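Local coordinates for 5' nucleotidase family protein (Staphylococcus aureus subsp. aureus, PDB 4Q7F), which belongs to the 5'-nucleotidase family, pairing a calcineurin-like metallophosphoesterase domain that holds manganese and magnesium ions with a C-terminal 5'-nucleotidase domain, at residues Ala21-Ser26 against His53-Asp58; Gln64-Asp69 against Lys148-Gly153; Val274-Asp279 against Leu284-Cys289. All coordinates share one frame; numbering follows the deposited sequence.

Contact 1 of 3, residues Ala21-Ser26 against His53-Asp58; sequences AFYVVS and HVIEQD
Two groups grip Asp-58 OD2: Tyr-23 OH donates to it at 2.6 Å, and Arg-273, on the strand beside 21-25, closes a salt bridge on the same oxygen. The phenol meets OD2 on its anti side, 16° out of the carboxylate plane. Phenol ring and carboxylate stand almost at right angles, at 86°, with OD2 at the ring edge in the plane of the phenol. The bond is reached because Asp-58 turns its CG opposite its own backbone N (chi1 -167°), bringing the acid from the last turn of helix 48-59 toward the sheet. Three residues earlier, Ile-55 covers one face of the same ring. Its CG2 sits 3.9 Å from the centroid of the Tyr-23 ring, over the face, a CH-pi contact displaced to the CG end. There CG2 of Ile-55 comes within 3.6 Å of Tyr-23 CG. The other branch of Ile-55 reaches obliquely toward the strand, and its CD1 comes to 4.4 Å from Val-25 CG1, a looser touch. Tyr-23 and Val-25 point to the same side of the strand, whereas Val-24 between them turns away. The helix runs antiparallel to the strand at an axis distance of 10.0 Å, as expected of the first strand and the helix in a beta-alpha-beta unit. Strand 65-69 completes the unit, and Lys-67 and Val-271 also touch Ile-55. With an arginine and a phenol on one oxygen, Asp-58 is probably kept ionised, and the tyrosine ring is held both at its hydroxyl and over its face.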
loop_
_atom_site.group_PDB
_atom_site.type_symbol
_atom_site.label_atom_id
_atom_site.label_comp_id
_atom_site.label_asym_id
_atom_site.label_seq_id
_atom_site.Cartn_x
_atom_site.Cartn_y
_atom_site.Cartn_z
ATOM N N ALA A 21 9.649 -13.074 -23.599
ATOM C CA ALA A 21 8.885 -13.135 -22.367
ATOM C C ALA A 21 9.095 -11.920 -21.507
ATOM O O ALA A 21 10.224 -11.430 -21.355
ATOM C CB ALA A 21 9.236 -14.397 -21.585
ATOM N N PHE A 22 7.982 -11.457 -20.932
ATOM C CA PHE A 22 7.955 -10.345 -20.020
ATOM C C PHE A 22 7.604 -10.839 -18.639
ATOM O O PHE A 22 6.560 -11.430 -18.446
ATOM C CB PHE A 22 6.910 -9.316 -20.454
ATOM C CG PHE A 22 7.269 -8.577 -21.701
ATOM C CD1 PHE A 22 6.902 -9.064 -22.941
ATOM C CD2 PHE A 22 7.960 -7.370 -21.635
ATOM C CE1 PHE A 22 7.214 -8.368 -24.092
ATOM C CE2 PHE A 22 8.274 -6.672 -22.779
ATOM C CZ PHE A 22 7.913 -7.173 -24.013
ATOM N N TYR A 23 8.506 -10.609 -17.693
ATOM C CA TYR A 23 8.317 -10.984 -16.298
ATOM C C TYR A 23 8.144 -9.743 -15.443
ATOM O O TYR A 23 8.937 -8.787 -15.530
ATOM C CB TYR A 23 9.556 -11.714 -15.779
ATOM C CG TYR A 23 9.789 -13.020 -16.434
ATOM C CD1 TYR A 23 9.162 -14.168 -15.953
ATOM C CD2 TYR A 23 10.637 -13.134 -17.544
ATOM C CE1 TYR A 23 9.357 -15.385 -16.541
ATOM C CE2 TYR A 23 10.855 -14.356 -18.136
ATOM C CZ TYR A 23 10.210 -15.475 -17.632
ATOM O OH TYR A 23 10.388 -16.678 -18.202
ATOM N N VAL A 24 7.161 -9.773 -14.563
ATOM C CA VAL A 24 6.929 -8.636 -13.728
ATOM C C VAL A 24 6.628 -9.010 -12.292
ATOM O O VAL A 24 5.935 -9.985 -12.029
ATOM C CB VAL A 24 5.792 -7.731 -14.300
ATOM C CG1 VAL A 24 4.544 -8.542 -14.615
ATOM C CG2 VAL A 24 5.462 -6.586 -13.333
ATOM N N VAL A 25 7.240 -8.249 -11.384
ATOM C CA VAL A 25 6.927 -8.290 -9.961
ATOM C C VAL A 25 6.331 -6.918 -9.668
ATOM O O VAL A 25 6.651 -5.908 -10.345
ATOM C CB VAL A 25 8.131 -8.591 -9.048
ATOM C CG1 VAL A 25 8.557 -10.033 -9.220
ATOM C CG2 VAL A 25 9.304 -7.653 -9.307
ATOM N N SER A 26 5.424 -6.872 -8.704
ATOM C CA SER A 26 4.799 -5.613 -8.327
ATOM C C SER A 26 4.532 -5.637 -6.847
ATOM O O SER A 26 4.304 -6.705 -6.263
ATOM C CB SER A 26 3.474 -5.394 -9.075
ATOM O OG SER A 26 2.943 -4.092 -8.845
ATOM N N HIS A 53 14.713 -15.808 -8.378
ATOM C CA HIS A 53 15.232 -17.138 -8.668
ATOM C C HIS A 53 14.257 -17.879 -9.624
ATOM O O HIS A 53 14.676 -18.548 -10.556
ATOM C CB HIS A 53 15.426 -17.895 -7.356
ATOM C CG HIS A 53 15.836 -19.317 -7.510
ATOM N ND1 HIS A 53 17.095 -19.690 -7.927
ATOM C CD2 HIS A 53 15.172 -20.467 -7.235
ATOM C CE1 HIS A 53 17.185 -21.001 -7.921
ATOM N NE2 HIS A 53 16.033 -21.497 -7.500
ATOM N N VAL A 54 12.965 -17.693 -9.417
ATOM C CA VAL A 54 11.952 -18.326 -10.268
ATOM C C VAL A 54 12.008 -17.775 -11.689
ATOM O O VAL A 54 11.846 -18.520 -12.656
ATOM C CB VAL A 54 10.544 -18.125 -9.683
ATOM C CG1 VAL A 54 9.467 -18.449 -10.712
ATOM C CG2 VAL A 54 10.366 -18.987 -8.441
ATOM N N ILE A 55 12.245 -16.472 -11.819
ATOM C CA ILE A 55 12.334 -15.821 -13.110
ATOM C C ILE A 55 13.592 -16.325 -13.837
ATOM O O ILE A 55 13.535 -16.767 -14.999
ATOM C CB ILE A 55 12.367 -14.290 -12.946
ATOM C CG1 ILE A 55 11.018 -13.796 -12.416
ATOM C CG2 ILE A 55 12.652 -13.587 -14.258
ATOM C CD1 ILE A 55 11.023 -12.347 -12.033
ATOM N N GLU A 56 14.705 -16.272 -13.126
ATOM C CA GLU A 56 15.985 -16.699 -13.682
ATOM C C GLU A 56 15.927 -18.113 -14.256
ATOM O O GLU A 56 16.334 -18.345 -15.391
ATOM C CB GLU A 56 17.091 -16.542 -12.631
ATOM C CG GLU A 56 17.447 -15.096 -12.369
ATOM C CD GLU A 56 17.935 -14.386 -13.622
ATOM O OE1 GLU A 56 19.019 -14.736 -14.108
ATOM O OE2 GLU A 56 17.251 -13.456 -14.099
ATOM N N GLN A 57 15.411 -19.071 -13.487
ATOM C CA GLN A 57 15.280 -20.419 -13.997
ATOM C C GLN A 57 14.334 -20.504 -15.202
ATOM O O GLN A 57 14.662 -21.120 -16.189
ATOM C CB GLN A 57 14.829 -21.394 -12.902
ATOM C CG GLN A 57 15.876 -21.562 -11.829
ATOM C CD GLN A 57 15.539 -22.615 -10.810
ATOM O OE1 GLN A 57 16.342 -23.510 -10.550
ATOM N NE2 GLN A 57 14.353 -22.524 -10.225
ATOM N N ASP A 58 13.169 -19.877 -15.114
ATOM C CA ASP A 58 12.162 -19.969 -16.183
ATOM C C ASP A 58 12.452 -19.250 -17.505
ATOM O O ASP A 58 11.936 -19.630 -18.553
ATOM C CB ASP A 58 10.859 -19.341 -15.678
ATOM C CG ASP A 58 9.672 -19.665 -16.576
ATOM O OD1 ASP A 58 9.194 -20.803 -16.491
ATOM O OD2 ASP A 58 9.180 -18.788 -17.320
#

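Contact 2 of 3, residues Gln64-Asp69 against Lys148-Gly153; sequences QSFKID and KYFQVG
Phe-66 and Phe-150 form an offset stack between two sheets of the calcineurin-like phosphoesterase fold, one containing strand 65-69 and the other edged by strand 147-152. No hydrogen bond joins the two segments directly. From CB, which points toward the opposite strand, the Phe-66 side chain gains contacts as it goes out. CD1 first comes near Phe-150, 4.1 Å from its CE2; CE1 closes to 3.3 Å from the same Phe-150 CE2. CE2 of Phe-66 stays farther off, 3.9 Å from Phe-150 CZ, and the tip, CZ, rests over the face of the Phe-150 ring. The centroids are 4.1 Å apart and the planes 24° from parallel, so the rings converge on the CE1-CZ side of Phe-66. Phe-150 reaches this place with CG between its backbone N and carbonyl carbon (chi1 61°), approaching from the direction opposite to Phe-66. Val-157 and Val-159 of the adjoining strand 155-163 also touch the Phe-150 ring, and Ile-20 touches Phe-66. At the outer end of the contact Gln-64 extends its amide toward the second strand and links to its backbone through water. One water donates to both Gln-64 OE1 and Gln-151 O, and its oxygen lies in the plane of the Phe-66 ring, at the edge. A second water accepts from Gln-64 NE2 and from Gly-153 N, so both ends of the amide are used. Beside these bridges, the amide nitrogen NE2 of Gln-64 also packs against Val-152 CG1, at 3.6 Å.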
loop_
_atom_site.group_PDB
_atom_site.type_symbol
_atom_site.label_atom_id
_atom_site.label_comp_id
_atom_site.label_asym_id
_atom_site.label_seq_id
_atom_site.Cartn_x
_atom_site.Cartn_y
_atom_site.Cartn_z
ATOM N N GLN A 64 14.413 -14.364 -25.727
ATOM C CA GLN A 64 14.823 -13.172 -25.008
ATOM C C GLN A 64 13.714 -12.834 -24.038
ATOM O O GLN A 64 12.582 -13.285 -24.203
ATOM C CB GLN A 64 15.116 -11.988 -25.941
ATOM C CG GLN A 64 13.979 -11.574 -26.846
ATOM C CD GLN A 64 14.421 -10.523 -27.844
ATOM O OE1 GLN A 64 15.066 -9.536 -27.484
ATOM N NE2 GLN A 64 14.081 -10.723 -29.089
ATOM N N SER A 65 14.071 -12.069 -23.019
ATOM C CA SER A 65 13.137 -11.718 -21.971
ATOM C C SER A 65 13.528 -10.452 -21.255
ATOM O O SER A 65 14.721 -10.093 -21.193
ATOM C CB SER A 65 13.081 -12.840 -20.943
ATOM O OG SER A 65 14.311 -12.937 -20.241
ATOM N N PHE A 66 12.499 -9.824 -20.669
ATOM C CA PHE A 66 12.610 -8.601 -19.909
ATOM C C PHE A 66 12.036 -8.799 -18.499
ATOM O O PHE A 66 11.088 -9.572 -18.291
ATOM C CB PHE A 66 11.899 -7.439 -20.623
ATOM C CG PHE A 66 12.669 -6.897 -21.780
ATOM C CD1 PHE A 66 12.723 -7.589 -22.978
ATOM C CD2 PHE A 66 13.339 -5.679 -21.675
ATOM C CE1 PHE A 66 13.430 -7.085 -24.050
ATOM C CE2 PHE A 66 14.059 -5.179 -22.741
ATOM C CZ PHE A 66 14.109 -5.884 -23.934
ATOM N N LYS A 67 12.649 -8.089 -17.560
ATOM C CA LYS A 67 12.330 -8.151 -16.136
ATOM C C LYS A 67 11.948 -6.744 -15.649
ATOM O O LYS A 67 12.700 -5.759 -15.815
ATOM C CB LYS A 67 13.529 -8.786 -15.421
ATOM C CG LYS A 67 13.397 -9.023 -13.943
ATOM C CD LYS A 67 14.244 -10.211 -13.456
ATOM C CE LYS A 67 15.726 -10.106 -13.745
ATOM N NZ LYS A 67 16.509 -11.080 -12.932
ATOM N N ILE A 68 10.763 -6.667 -15.034
ATOM C CA ILE A 68 10.137 -5.419 -14.630
ATOM C C ILE A 68 9.668 -5.380 -13.187
ATOM O O ILE A 68 9.159 -6.371 -12.676
ATOM C CB ILE A 68 8.857 -5.230 -15.483
ATOM C CG1 ILE A 68 9.210 -5.291 -16.971
ATOM C CG2 ILE A 68 8.101 -3.949 -15.108
ATOM C CD1 ILE A 68 8.040 -5.353 -17.923
ATOM N N ASP A 69 9.925 -4.262 -12.521
ATOM C CA ASP A 69 9.342 -3.982 -11.188
ATOM C C ASP A 69 8.276 -2.914 -11.392
ATOM O O ASP A 69 8.556 -1.833 -11.911
ATOM C CB ASP A 69 10.355 -3.535 -10.141
ATOM C CG ASP A 69 9.679 -3.269 -8.788
ATOM O OD1 ASP A 69 9.045 -2.203 -8.682
ATOM O OD2 ASP A 69 9.765 -4.126 -7.858
ATOM N N LYS A 148 9.848 4.071 -23.159
ATOM C CA LYS A 148 11.049 3.352 -23.617
ATOM C C LYS A 148 10.702 2.536 -24.861
ATOM O O LYS A 148 9.645 1.900 -24.930
ATOM C CB LYS A 148 11.534 2.405 -22.505
ATOM C CG LYS A 148 12.679 1.463 -22.862
ATOM C CD LYS A 148 12.988 0.540 -21.682
ATOM C CE LYS A 148 13.951 -0.580 -22.051
ATOM N NZ LYS A 148 15.257 -0.089 -22.571
ATOM N N TYR A 149 11.593 2.535 -25.841
ATOM C CA TYR A 149 11.376 1.763 -27.049
ATOM C C TYR A 149 12.548 0.808 -27.255
ATOM O O TYR A 149 13.682 1.147 -26.929
ATOM C CB TYR A 149 11.270 2.694 -28.269
ATOM C CG TYR A 149 10.063 3.609 -28.278
ATOM C CD1 TYR A 149 8.812 3.132 -28.648
ATOM C CD2 TYR A 149 10.183 4.959 -27.976
ATOM C CE1 TYR A 149 7.698 3.969 -28.673
ATOM C CE2 TYR A 149 9.080 5.811 -28.015
ATOM C CZ TYR A 149 7.840 5.310 -28.358
ATOM O OH TYR A 149 6.747 6.140 -28.401
ATOM N N PHE A 150 12.268 -0.398 -27.758
ATOM C CA PHE A 150 13.336 -1.349 -28.103
ATOM C C PHE A 150 12.867 -2.279 -29.215
ATOM O O PHE A 150 11.665 -2.399 -29.465
ATOM C CB PHE A 150 13.841 -2.129 -26.880
ATOM C CG PHE A 150 12.800 -2.971 -26.213
ATOM C CD1 PHE A 150 12.020 -2.452 -25.185
ATOM C CD2 PHE A 150 12.612 -4.292 -26.590
ATOM C CE1 PHE A 150 11.063 -3.231 -24.563
ATOM C CE2 PHE A 150 11.650 -5.075 -25.970
ATOM C CZ PHE A 150 10.880 -4.543 -24.952
ATOM N N GLN A 151 13.815 -2.911 -29.899
ATOM C CA GLN A 151 13.471 -3.823 -30.990
ATOM C C GLN A 151 13.441 -5.295 -30.609
ATOM O O GLN A 151 14.211 -5.768 -29.769
ATOM C CB GLN A 151 14.396 -3.637 -32.203
ATOM C CG GLN A 151 14.125 -2.359 -32.968
ATOM C CD GLN A 151 14.344 -1.142 -32.104
ATOM O OE1 GLN A 151 15.393 -1.004 -31.475
ATOM N NE2 GLN A 151 13.355 -0.252 -32.062
ATOM N N VAL A 152 12.516 -5.995 -31.246
ATOM C CA VAL A 152 12.384 -7.441 -31.149
ATOM C C VAL A 152 12.311 -7.851 -32.614
ATOM O O VAL A 152 11.273 -7.673 -33.280
ATOM C CB VAL A 152 11.108 -7.892 -30.429
ATOM C CG1 VAL A 152 11.017 -9.425 -30.449
ATOM C CG2 VAL A 152 11.080 -7.348 -29.014
ATOM N N GLY A 153 13.434 -8.345 -33.128
ATOM C CA GLY A 153 13.519 -8.681 -34.533
ATOM C C GLY A 153 13.326 -7.388 -35.300
ATOM O O GLY A 153 13.917 -6.373 -34.969
HETATM O O HOH W 1 14.644 -6.996 -27.509
HETATM O O HOH W 2 15.325 -9.741 -31.256
#

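Contact 3 of 3, residues Val274-Asp279 against Leu284-Cys289; sequences VVLSTD and LSVESC
Val-275 O takes two backbone N-H groups, Glu-287 N at 2.7 Å and Ser-288 N at 3.3 Å, both from the same face of its carbonyl plane. This is a classic beta bulge: Glu-287 and Ser-288 together face Val-275, and the antiparallel register shifts by one residue. The backbone is close-set on both sides of it: Val-275 N bonds to Ser-288 O, and Ser-277 and Ser-285 exchange two bonds, N to O at 2.9 Å and O to N at 3.0 Å. Val-275, Ser-277, Ser-285 and Ser-288 share one face, with Ser-288 OG 3.3 Å from Val-275 CG2. By contrast, Ser-285 and Glu-287 are exposed. Glu-287 CG points away from its own amide N (chi1 169°), which lays the chain along Val-275 and lets OE1 accept from Ser-277 OG at 2.7 Å. Val-274, Leu-276, Thr-278, Leu-284, Val-286 and Cys-289 occupy the opposite face, where Leu-276 CD2 rests on Val-286 CG2 at 3.8 Å. That face lies against the second sheet: Val-274 and Cys-289 touch strand 259-264, Leu-276 and Leu-284 reach strand 201-207, and Leu-276 also strand 242-244. Strand 270-278 pairs with strand 19-25, and strand 284-293 ends the sheet.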
loop_
_atom_site.group_PDB
_atom_site.type_symbol
_atom_site.label_atom_id
_atom_site.label_comp_id
_atom_site.label_asym_id
_atom_site.label_seq_id
_atom_site.Cartn_x
_atom_site.Cartn_y
_atom_site.Cartn_z
ATOM N N VAL A 274 4.225 -12.815 -19.403
ATOM C CA VAL A 274 3.491 -12.654 -20.638
ATOM C C VAL A 274 4.462 -12.978 -21.742
ATOM O O VAL A 274 5.549 -12.414 -21.778
ATOM C CB VAL A 274 2.958 -11.230 -20.800
ATOM C CG1 VAL A 274 2.311 -11.056 -22.166
ATOM C CG2 VAL A 274 1.947 -10.936 -19.695
ATOM N N VAL A 275 4.076 -13.898 -22.627
ATOM C CA VAL A 275 4.911 -14.301 -23.728
ATOM C C VAL A 275 4.281 -13.878 -25.038
ATOM O O VAL A 275 3.069 -14.056 -25.271
ATOM C CB VAL A 275 5.120 -15.834 -23.777
ATOM C CG1 VAL A 275 6.040 -16.215 -24.934
ATOM C CG2 VAL A 275 5.673 -16.346 -22.458
ATOM N N LEU A 276 5.111 -13.298 -25.889
ATOM C CA LEU A 276 4.689 -12.921 -27.211
ATOM C C LEU A 276 5.502 -13.777 -28.174
ATOM O O LEU A 276 6.670 -14.075 -27.891
ATOM C CB LEU A 276 4.952 -11.449 -27.463
ATOM C CG LEU A 276 4.393 -10.375 -26.559
ATOM C CD1 LEU A 276 4.677 -9.038 -27.234
ATOM C CD2 LEU A 276 2.902 -10.517 -26.269
ATOM N N SER A 277 4.889 -14.223 -29.277
ATOM C CA SER A 277 5.608 -15.028 -30.287
ATOM C C SER A 277 5.164 -14.658 -31.701
ATOM O O SER A 277 4.046 -14.193 -31.911
ATOM C CB SER A 277 5.467 -16.547 -30.046
ATOM O OG SER A 277 4.114 -16.977 -30.086
ATOM N N THR A 278 6.062 -14.844 -32.664
ATOM C CA THR A 278 5.775 -14.493 -34.050
ATOM C C THR A 278 4.934 -15.542 -34.781
ATOM O O THR A 278 4.963 -16.721 -34.455
ATOM C CB THR A 278 7.076 -14.274 -34.844
ATOM O OG1 THR A 278 7.898 -15.439 -34.751
ATOM C CG2 THR A 278 7.844 -13.091 -34.294
ATOM N N ASP A 279 4.173 -15.079 -35.763
ATOM C CA ASP A 279 3.351 -15.938 -36.616
ATOM C C ASP A 279 4.018 -15.906 -37.981
ATOM O O ASP A 279 5.120 -15.356 -38.100
ATOM C CB ASP A 279 1.914 -15.398 -36.690
ATOM C CG ASP A 279 1.839 -13.959 -37.231
ATOM O OD1 ASP A 279 2.764 -13.528 -37.953
ATOM O OD2 ASP A 279 0.845 -13.261 -36.931
ATOM N N LEU A 284 4.401 -10.286 -33.988
ATOM C CA LEU A 284 4.279 -10.708 -32.596
ATOM C C LEU A 284 2.835 -10.660 -32.106
ATOM O O LEU A 284 2.126 -9.684 -32.349
ATOM C CB LEU A 284 5.143 -9.808 -31.702
ATOM C CG LEU A 284 6.659 -9.984 -31.807
ATOM C CD1 LEU A 284 7.415 -8.823 -31.182
ATOM C CD2 LEU A 284 7.077 -11.300 -31.167
ATOM N N SER A 285 2.404 -11.725 -31.440
ATOM C CA SER A 285 1.074 -11.775 -30.854
ATOM C C SER A 285 1.206 -12.449 -29.509
ATOM O O SER A 285 2.174 -13.170 -29.249
ATOM C CB SER A 285 0.084 -12.548 -31.725
ATOM O OG SER A 285 0.330 -13.941 -31.660
ATOM N N VAL A 286 0.222 -12.218 -28.658
ATOM C CA VAL A 286 0.222 -12.783 -27.333
ATOM C C VAL A 286 0.071 -14.292 -27.421
ATOM O O VAL A 286 -0.887 -14.796 -28.002
ATOM C CB VAL A 286 -0.942 -12.235 -26.474
ATOM C CG1 VAL A 286 -0.957 -12.920 -25.117
ATOM C CG2 VAL A 286 -0.845 -10.726 -26.315
ATOM N N GLU A 287 1.019 -15.004 -26.830
ATOM C CA GLU A 287 0.972 -16.448 -26.789
ATOM C C GLU A 287 0.382 -16.881 -25.463
ATOM O O GLU A 287 -0.543 -17.675 -25.428
ATOM C CB GLU A 287 2.373 -17.029 -26.976
ATOM C CG GLU A 287 2.492 -18.514 -26.694
ATOM C CD GLU A 287 3.857 -19.073 -27.061
ATOM O OE1 GLU A 287 4.258 -18.938 -28.233
ATOM O OE2 GLU A 287 4.510 -19.683 -26.190
ATOM N N SER A 288 0.910 -16.341 -24.370
ATOM C CA SER A 288 0.441 -16.694 -23.034
ATOM C C SER A 288 0.528 -15.522 -22.057
ATOM O O SER A 288 1.314 -14.590 -22.240
ATOM C CB SER A 288 1.261 -17.874 -22.490
ATOM O OG SER A 288 2.619 -17.511 -22.335
ATOM N N CYS A 289 -0.285 -15.598 -21.008
ATOM C CA CYS A 289 -0.349 -14.581 -19.964
ATOM C C CYS A 289 -0.800 -15.264 -18.663
ATOM O O CYS A 289 -1.971 -15.663 -18.533
ATOM C CB CYS A 289 -1.331 -13.496 -20.386
ATOM S SG CYS A 289 -1.762 -12.337 -19.080
#

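How the contacts relate
From the N terminus, strand 19-25 leads through a long connection into helix 48-59, and contact 1 closes that first loop of the fold. The chain continues through a short loop into strand 65-69, which returns beside strand 19-25; contact 2 then closes a wider loop, out to strand 147-152 of the second sheet. Contact 3 comes last, as a hairpin with a short connection. The three follow in series, none enclosing or crossing another. Strand 19-25 is central to them, bonded to 65-69 through Tyr-23 O and Ile-68 N, and to 270-278 through Phe-22 N and Val-274 O. Glu-56 and Lys-67 link contacts 1 and 2 by a salt bridge, while Val-152 meets Leu-284 between contacts 2 and 3.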